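Long-range contact in putative lipoprotein (Campylobacter jejuni subsp. jejuni, PDB 2G5G), which binds two heme groups face to face across a dimer and is a putative lipoprotein that probably takes part in heme transport: residues H56-E68 and D122-S135. Residues are numbered along the deposited sequence; the frame is centred on the assembly and turned at random.
Sequences HKISQVMIFNALE and DYEQFVNVVFYSKS
F64, on helix 54-73, lays its ring against V130 of helix 124-131: V130 CG2 stands almost over the ring centre, 3.7 Å from the centroid, a CH-pi contact only 4° off the normal. With CG anti to the backbone N (chi1 176°), the ring reaches across to the partner helix, and E68 CB covers its other face near the rim. Its edge runs in plane toward two hydroxyls, S133 OG 3.2 Å from F64 CZ and S135 OG 3.3 Å from F64 CE2. One turn back, F126 CE1 lies 3.7 Å from F64 CB, and the F126 ring crosses the Q60 amide nearly at right angles; V61 packs on F126, Q125 and V129.

Polar contacts close both ends. K57, bent along its chain, gives NZ to D122 O (2.8 Å) and sets the same ammonium over the Y123 face as a cation-pi contact, 3.7 Å from the centroid. A water joins Q60 OE1 to D122 O. At the far end K134 N donates to E68 OE2 (3.2 Å), arriving from above the carboxylate plane.

In the second shell, E49 of strand 44-49 ties K57, Q60 and Y123 together, by a salt bridge to K57 and hydrogen bonds to the other two. S133 OG bonds V130 O and accepts from S135 N in an ST turn, while S135 OG bonds F78 O.

The two nearly parallel helices (15°) thus pack side by side on the central sheet of the ChaN fold around an apolar seam, and the charge of the buried K57 ammonium is probably balanced by E49, while D122 O and H51 O also accept hydrogen bonds from it.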
ATOM      1  N   HIS A  56      -1.119  26.087  10.704  1.00 30.10           N
ATOM      2  CA  HIS A  56      -1.197  25.101  11.790  1.00 29.57           C
ATOM      3  C   HIS A  56       0.135  24.999  12.479  1.00 30.37           C
ATOM      4  O   HIS A  56       0.226  25.030  13.714  1.00 29.44           O
ATOM      5  CB  HIS A  56      -1.628  23.729  11.252  1.00 28.62           C
ATOM      6  CG  HIS A  56      -3.077  23.681  10.871  1.00 24.56           C
ATOM      7  ND1 HIS A  56      -3.733  22.514  10.577  1.00 23.16           N
ATOM      8  CD2 HIS A  56      -3.983  24.673  10.719  1.00 24.42           C
ATOM      9  CE1 HIS A  56      -4.993  22.783  10.264  1.00 23.72           C
ATOM     10  NE2 HIS A  56      -5.172  24.091  10.363  1.00 23.38           N
ATOM     11  N   LYS A  57       1.182  24.885  11.655  1.00 29.92           N
ATOM     12  CA  LYS A  57       2.532  24.782  12.175  1.00 30.16           C
ATOM     13  C   LYS A  57       2.924  25.977  13.047  1.00 29.33           C
ATOM     14  O   LYS A  57       3.475  25.807  14.128  1.00 29.41           O
ATOM     15  CB  LYS A  57       3.487  24.407  11.031  1.00 29.49           C
ATOM     16  CG  LYS A  57       3.355  22.910  10.855  1.00 31.37           C
ATOM     17  CD  LYS A  57       3.183  22.465   9.471  1.00 30.82           C
ATOM     18  CE  LYS A  57       2.319  21.270   9.449  1.00 27.97           C
ATOM     19  NZ  LYS A  57       2.808  19.949   9.950  1.00 26.31           N
ATOM     20  N   ILE A  58       2.581  27.186  12.629  1.00 30.07           N
ATOM     21  CA  ILE A  58       2.794  28.349  13.489  1.00 30.51           C
ATOM     22  C   ILE A  58       2.023  28.260  14.827  1.00 29.79           C
ATOM     23  O   ILE A  58       2.565  28.548  15.903  1.00 29.53           O
ATOM     24  CB  ILE A  58       2.462  29.689  12.754  1.00 30.77           C
ATOM     25  CG1 ILE A  58       3.342  29.839  11.506  1.00 31.53           C
ATOM     26  CG2 ILE A  58       2.690  30.850  13.699  1.00 30.88           C
ATOM     27  CD1 ILE A  58       2.799  30.822  10.442  1.00 32.12           C
ATOM     28  N   SER A  59       0.744  27.892  14.737  1.00 29.06           N
ATOM     29  CA  SER A  59      -0.133  27.706  15.900  1.00 28.53           C
ATOM     30  C   SER A  59       0.399  26.697  16.953  1.00 27.38           C
ATOM     31  O   SER A  59       0.287  26.910  18.159  1.00 26.38           O
ATOM     32  CB  SER A  59      -1.513  27.274  15.378  1.00 28.12           C
ATOM     33  OG  SER A  59      -2.133  28.376  14.716  1.00 29.14           O
ATOM     34  N   GLN A  60       0.983  25.616  16.467  1.00 27.00           N
ATOM     35  CA  GLN A  60       1.565  24.587  17.332  1.00 26.35           C
ATOM     36  C   GLN A  60       2.697  25.163  18.186  1.00 26.20           C
ATOM     37  O   GLN A  60       2.763  24.912  19.374  1.00 23.84           O
ATOM     38  CB  GLN A  60       2.030  23.412  16.506  1.00 25.84           C
ATOM     39  CG  GLN A  60       0.924  22.737  15.762  1.00 25.20           C
ATOM     40  CD  GLN A  60       1.379  21.980  14.523  1.00 24.18           C
ATOM     41  OE1 GLN A  60       2.559  21.676  14.345  1.00 24.99           O
ATOM     42  NE2 GLN A  60       0.414  21.654  13.651  1.00 24.76           N
ATOM     43  N   VAL A  61       3.560  25.968  17.574  1.00 27.37           N
ATOM     44  CA  VAL A  61       4.659  26.624  18.286  1.00 26.99           C
ATOM     45  C   VAL A  61       4.151  27.579  19.357  1.00 27.30           C
ATOM     46  O   VAL A  61       4.657  27.573  20.480  1.00 27.11           O
ATOM     47  CB  VAL A  61       5.668  27.308  17.281  1.00 27.26           C
ATOM     48  CG1 VAL A  61       6.676  28.213  18.009  1.00 26.68           C
ATOM     49  CG2 VAL A  61       6.361  26.272  16.435  1.00 26.73           C
HETATM   50  N   MSE A  62       3.121  28.359  19.035  1.00 27.26           N
HETATM   51  CA  MSE A  62       2.546  29.305  19.978  1.00 29.83           C
HETATM   52  C   MSE A  62       1.960  28.605  21.191  1.00 27.15           C
HETATM   53  O   MSE A  62       2.181  29.025  22.338  1.00 26.11           O
HETATM   54  CB  MSE A  62       1.455  30.138  19.296  1.00 28.90           C
HETATM   55  CG  MSE A  62       2.004  31.079  18.221  1.00 32.80           C
HETATM   56 SE   MSE A  62       0.514  31.970  17.273  0.70 41.20          SE
HETATM   57  CE  MSE A  62      -0.499  32.573  18.816  0.80 31.33           C
ATOM     58  N   ILE A  63       1.189  27.550  20.937  1.00 25.92           N
ATOM     59  CA  ILE A  63       0.536  26.813  22.033  1.00 23.25           C
ATOM     60  C   ILE A  63       1.641  26.104  22.852  1.00 23.26           C
ATOM     61  O   ILE A  63       1.676  26.222  24.069  1.00 22.18           O
ATOM     62  CB  ILE A  63      -0.454  25.766  21.491  1.00 23.87           C
ATOM     63  CG1 ILE A  63      -1.596  26.446  20.729  1.00 21.20           C
ATOM     64  CG2 ILE A  63      -0.996  24.873  22.672  1.00 21.64           C
ATOM     65  CD1 ILE A  63      -2.404  25.461  19.831  1.00 22.37           C
ATOM     66  N   PHE A  64       2.517  25.361  22.184  1.00 23.02           N
ATOM     67  CA  PHE A  64       3.603  24.696  22.934  1.00 25.37           C
ATOM     68  C   PHE A  64       4.367  25.694  23.817  1.00 25.11           C
ATOM     69  O   PHE A  64       4.520  25.471  25.013  1.00 24.74           O
ATOM     70  CB  PHE A  64       4.546  23.883  22.038  1.00 24.94           C
ATOM     71  CG  PHE A  64       5.721  23.261  22.779  1.00 26.63           C
ATOM     72  CD1 PHE A  64       6.985  23.832  22.680  1.00 27.50           C
ATOM     73  CD2 PHE A  64       5.554  22.149  23.613  1.00 24.38           C
ATOM     74  CE1 PHE A  64       8.073  23.298  23.367  1.00 28.47           C
ATOM     75  CE2 PHE A  64       6.643  21.611  24.317  1.00 24.93           C
ATOM     76  CZ  PHE A  64       7.909  22.179  24.182  1.00 24.00           C
ATOM     77  N   ASN A  65       4.826  26.793  23.226  1.00 26.02           N
ATOM     78  CA  ASN A  65       5.604  27.780  23.969  1.00 26.78           C
ATOM     79  C   ASN A  65       4.877  28.262  25.207  1.00 26.20           C
ATOM     80  O   ASN A  65       5.509  28.435  26.251  1.00 26.64           O
ATOM     81  CB  ASN A  65       5.950  29.002  23.102  1.00 26.85           C
ATOM     82  CG  ASN A  65       7.163  28.787  22.186  1.00 28.80           C
ATOM     83  OD1 ASN A  65       7.840  27.757  22.193  1.00 31.14           O
ATOM     84  ND2 ASN A  65       7.427  29.789  21.381  1.00 31.93           N
ATOM     85  N   ALA A  66       3.567  28.531  25.114  1.00 25.24           N
ATOM     86  CA  ALA A  66       2.878  29.095  26.285  1.00 24.89           C
ATOM     87  C   ALA A  66       2.748  28.041  27.392  1.00 24.74           C
ATOM     88  O   ALA A  66       2.839  28.347  28.602  1.00 24.32           O
ATOM     89  CB  ALA A  66       1.506  29.670  25.910  1.00 25.81           C
ATOM     90  N   LEU A  67       2.525  26.798  26.985  1.00 23.49           N
ATOM     91  CA  LEU A  67       2.318  25.744  27.975  1.00 22.91           C
ATOM     92  C   LEU A  67       3.657  25.402  28.641  1.00 22.42           C
ATOM     93  O   LEU A  67       3.702  25.227  29.844  1.00 23.10           O
ATOM     94  CB  LEU A  67       1.746  24.495  27.311  1.00 22.73           C
ATOM     95  CG  LEU A  67       0.345  24.527  26.681  1.00 22.90           C
ATOM     96  CD1 LEU A  67       0.195  23.276  25.815  1.00 20.33           C
ATOM     97  CD2 LEU A  67      -0.709  24.521  27.728  1.00 22.59           C
ATOM     98  N   GLU A  68       4.705  25.294  27.829  1.00 21.60           N
ATOM     99  CA  GLU A  68       6.082  24.949  28.259  1.00 22.99           C
ATOM    100  C   GLU A  68       6.611  25.953  29.261  1.00 22.99           C
ATOM    101  O   GLU A  68       7.171  25.567  30.294  1.00 22.45           O
ATOM    102  CB  GLU A  68       7.033  24.828  27.043  1.00 23.17           C
ATOM    103  CG  GLU A  68       8.578  24.730  27.332  1.00 24.26           C
ATOM    104  CD  GLU A  68       8.936  23.529  28.178  1.00 29.54           C
ATOM    105  OE1 GLU A  68       8.040  22.663  28.388  1.00 28.65           O
ATOM    106  OE2 GLU A  68      10.109  23.448  28.636  1.00 26.18           O
ATOM    107  N   ASP A 122       7.778  20.488   7.073  1.00 37.98           N
ATOM    108  CA  ASP A 122       6.481  20.684   7.724  1.00 36.80           C
ATOM    109  C   ASP A 122       6.521  20.441   9.235  1.00 36.22           C
ATOM    110  O   ASP A 122       5.498  20.595   9.921  1.00 34.62           O
ATOM    111  CB  ASP A 122       5.451  19.746   7.087  1.00 36.49           C
ATOM    112  CG  ASP A 122       5.090  20.158   5.665  1.00 37.34           C
ATOM    113  OD1 ASP A 122       5.267  21.347   5.344  1.00 36.95           O
ATOM    114  OD2 ASP A 122       4.623  19.297   4.892  1.00 36.51           O
ATOM    115  N   TYR A 123       7.698  20.055   9.742  1.00 35.52           N
ATOM    116  CA  TYR A 123       7.856  19.658  11.149  1.00 34.95           C
ATOM    117  C   TYR A 123       9.035  20.325  11.860  1.00 35.13           C
ATOM    118  O   TYR A 123       9.057  20.384  13.075  1.00 34.02           O
ATOM    119  CB  TYR A 123       7.858  18.127  11.270  1.00 34.78           C
ATOM    120  CG  TYR A 123       6.502  17.609  10.901  1.00 34.14           C
ATOM    121  CD1 TYR A 123       6.233  17.154   9.605  1.00 34.39           C
ATOM    122  CD2 TYR A 123       5.441  17.673  11.817  1.00 35.19           C
ATOM    123  CE1 TYR A 123       4.944  16.735   9.235  1.00 34.32           C
ATOM    124  CE2 TYR A 123       4.154  17.256  11.456  1.00 35.67           C
ATOM    125  CZ  TYR A 123       3.917  16.788  10.166  1.00 35.37           C
ATOM    126  OH  TYR A 123       2.666  16.371   9.808  1.00 34.59           O
ATOM    127  N   GLU A 124       9.972  20.888  11.100  1.00 35.14           N
ATOM    128  CA  GLU A 124      11.207  21.392  11.695  1.00 35.48           C
ATOM    129  C   GLU A 124      11.031  22.456  12.751  1.00 35.36           C
ATOM    130  O   GLU A 124      11.712  22.419  13.774  1.00 34.86           O
ATOM    131  CB  GLU A 124      12.195  21.893  10.618  1.00 35.88           C
ATOM    132  CG  GLU A 124      11.809  23.190   9.934  1.00 38.53           C
ATOM    133  CD  GLU A 124      12.993  23.842   9.243  0.90 43.91           C
ATOM    134  OE1 GLU A 124      13.902  23.104   8.760  0.90 42.48           O
ATOM    135  OE2 GLU A 124      13.007  25.092   9.201  0.90 46.15           O
ATOM    136  N   GLN A 125      10.143  23.412  12.499  1.00 35.10           N
ATOM    137  CA  GLN A 125       9.970  24.540  13.404  1.00 36.80           C
ATOM    138  C   GLN A 125       9.460  24.031  14.749  1.00 35.34           C
ATOM    139  O   GLN A 125      10.020  24.370  15.791  1.00 35.57           O
ATOM    140  CB  GLN A 125       9.005  25.585  12.818  1.00 36.50           C
ATOM    141  CG  GLN A 125       8.919  26.910  13.600  1.00 40.32           C
ATOM    142  CD  GLN A 125       7.797  27.825  13.103  1.00 40.77           C
ATOM    143  OE1 GLN A 125       7.061  27.484  12.163  1.00 47.85           O
ATOM    144  NE2 GLN A 125       7.661  28.994  13.736  1.00 44.67           N
ATOM    145  N   PHE A 126       8.408  23.215  14.712  1.00 34.17           N
ATOM    146  CA  PHE A 126       7.788  22.726  15.947  1.00 33.01           C
ATOM    147  C   PHE A 126       8.724  21.767  16.695  1.00 33.11           C
ATOM    148  O   PHE A 126       8.941  21.916  17.916  1.00 33.27           O
ATOM    149  CB  PHE A 126       6.466  22.022  15.648  1.00 31.71           C
ATOM    150  CG  PHE A 126       5.782  21.451  16.877  1.00 28.39           C
ATOM    151  CD1 PHE A 126       5.275  22.294  17.847  1.00 25.76           C
ATOM    152  CD2 PHE A 126       5.634  20.073  17.032  1.00 27.44           C
ATOM    153  CE1 PHE A 126       4.632  21.775  18.973  1.00 26.40           C
ATOM    154  CE2 PHE A 126       4.966  19.539  18.152  1.00 23.56           C
ATOM    155  CZ  PHE A 126       4.478  20.400  19.118  1.00 22.72           C
ATOM    156  N   VAL A 127       9.267  20.802  15.960  1.00 33.20           N
ATOM    157  CA  VAL A 127      10.095  19.769  16.570  1.00 33.97           C
ATOM    158  C   VAL A 127      11.393  20.357  17.161  1.00 34.81           C
ATOM    159  O   VAL A 127      11.878  19.859  18.172  1.00 35.04           O
ATOM    160  CB  VAL A 127      10.400  18.613  15.610  1.00 33.57           C
ATOM    161  CG1 VAL A 127      11.349  17.624  16.260  1.00 34.41           C
ATOM    162  CG2 VAL A 127       9.130  17.895  15.198  1.00 33.05           C
ATOM    163  N   ASN A 128      11.923  21.424  16.557  1.00 35.56           N
ATOM    164  CA  ASN A 128      13.123  22.076  17.083  1.00 36.67           C
ATOM    165  C   ASN A 128      12.870  22.729  18.400  1.00 36.66           C
ATOM    166  O   ASN A 128      13.630  22.506  19.337  1.00 37.29           O
ATOM    167  CB  ASN A 128      13.746  23.089  16.101  1.00 37.11           C
ATOM    168  CG  ASN A 128      14.827  22.470  15.244  1.00 38.93           C
ATOM    169  OD1 ASN A 128      14.547  21.653  14.360  1.00 41.21           O
ATOM    170  ND2 ASN A 128      16.079  22.846  15.507  1.00 39.67           N
ATOM    171  N   VAL A 129      11.785  23.512  18.473  1.00 36.03           N
ATOM    172  CA  VAL A 129      11.379  24.181  19.698  1.00 35.31           C
ATOM    173  C   VAL A 129      11.083  23.159  20.796  1.00 34.17           C
ATOM    174  O   VAL A 129      11.439  23.372  21.967  1.00 33.68           O
ATOM    175  CB  VAL A 129      10.150  25.112  19.482  1.00 35.24           C
ATOM    176  CG1 VAL A 129       9.748  25.759  20.776  1.00 37.28           C
ATOM    177  CG2 VAL A 129      10.473  26.200  18.473  1.00 37.14           C
ATOM    178  N   VAL A 130      10.445  22.054  20.414  1.00 32.96           N
ATOM    179  CA  VAL A 130      10.125  20.992  21.381  1.00 32.52           C
ATOM    180  C   VAL A 130      11.409  20.333  21.906  1.00 33.13           C
ATOM    181  O   VAL A 130      11.654  20.303  23.135  1.00 31.84           O
ATOM    182  CB  VAL A 130       9.159  19.942  20.807  1.00 32.23           C
ATOM    183  CG1 VAL A 130       9.033  18.736  21.751  1.00 30.44           C
ATOM    184  CG2 VAL A 130       7.776  20.583  20.600  1.00 30.43           C
ATOM    185  N   PHE A 131      12.205  19.837  20.961  1.00 33.18           N
ATOM    186  CA  PHE A 131      13.399  19.082  21.266  1.00 34.12           C
ATOM    187  C   PHE A 131      14.343  19.782  22.237  1.00 34.14           C
ATOM    188  O   PHE A 131      14.836  19.119  23.147  1.00 33.79           O
ATOM    189  CB  PHE A 131      14.140  18.632  20.012  1.00 34.53           C
ATOM    190  CG  PHE A 131      15.275  17.703  20.308  1.00 36.61           C
ATOM    191  CD1 PHE A 131      15.030  16.350  20.577  1.00 37.11           C
ATOM    192  CD2 PHE A 131      16.588  18.183  20.382  1.00 37.40           C
ATOM    193  CE1 PHE A 131      16.071  15.478  20.874  1.00 38.95           C
ATOM    194  CE2 PHE A 131      17.634  17.325  20.686  1.00 36.67           C
ATOM    195  CZ  PHE A 131      17.382  15.964  20.924  1.00 37.39           C
ATOM    196  N   TYR A 132      14.533  21.104  22.079  1.00 33.83           N
ATOM    197  CA  TYR A 132      15.488  21.888  22.898  1.00 33.56           C
ATOM    198  C   TYR A 132      14.950  22.504  24.174  1.00 32.91           C
ATOM    199  O   TYR A 132      15.697  23.179  24.909  1.00 32.82           O
ATOM    200  CB  TYR A 132      16.210  22.948  22.044  1.00 33.94           C
ATOM    201  CG  TYR A 132      17.048  22.292  20.973  1.00 35.14           C
ATOM    202  CD1 TYR A 132      16.646  22.321  19.633  1.00 35.72           C
ATOM    203  CD2 TYR A 132      18.204  21.573  21.304  1.00 35.26           C
ATOM    204  CE1 TYR A 132      17.392  21.683  18.639  1.00 37.11           C
ATOM    205  CE2 TYR A 132      18.964  20.929  20.311  1.00 36.04           C
ATOM    206  CZ  TYR A 132      18.560  21.002  18.979  1.00 36.35           C
ATOM    207  OH  TYR A 132      19.290  20.378  17.989  1.00 36.24           O
ATOM    208  N   SER A 133      13.659  22.296  24.447  1.00 30.78           N
ATOM    209  CA  SER A 133      13.082  22.748  25.701  1.00 29.75           C
ATOM    210  C   SER A 133      13.354  21.645  26.716  1.00 28.86           C
ATOM    211  O   SER A 133      14.140  20.753  26.471  1.00 29.16           O
ATOM    212  CB  SER A 133      11.560  22.965  25.556  1.00 29.78           C
ATOM    213  OG  SER A 133      10.931  21.747  25.141  1.00 28.27           O
ATOM    214  N   LYS A 134      12.653  21.684  27.835  1.00 29.60           N
ATOM    215  CA  LYS A 134      12.733  20.631  28.836  1.00 29.13           C
ATOM    216  C   LYS A 134      11.858  19.408  28.530  1.00 29.38           C
ATOM    217  O   LYS A 134      11.847  18.435  29.301  1.00 29.23           O
ATOM    218  CB  LYS A 134      12.374  21.237  30.184  1.00 30.11           C
ATOM    219  CG  LYS A 134      13.451  22.202  30.685  1.00 32.21           C
ATOM    220  CD  LYS A 134      13.018  22.855  31.954  1.00 37.50           C
ATOM    221  CE  LYS A 134      14.239  23.372  32.674  1.00 40.50           C
ATOM    222  NZ  LYS A 134      14.015  23.523  34.134  1.00 43.09           N
ATOM    223  N   SER A 135      11.122  19.449  27.416  1.00 27.73           N
ATOM    224  CA  SER A 135      10.253  18.335  27.039  1.00 26.91           C
ATOM    225  C   SER A 135      11.016  17.145  26.507  1.00 26.44           C
ATOM    226  O   SER A 135      12.027  17.304  25.830  1.00 26.48           O
ATOM    227  CB  SER A 135       9.258  18.767  25.950  1.00 26.32           C
ATOM    228  OG  SER A 135       8.367  19.717  26.469  1.00 26.17           O
TER
HETATM  229  O   HOH W   1       4.727  20.609  13.076  1.00 29.01           O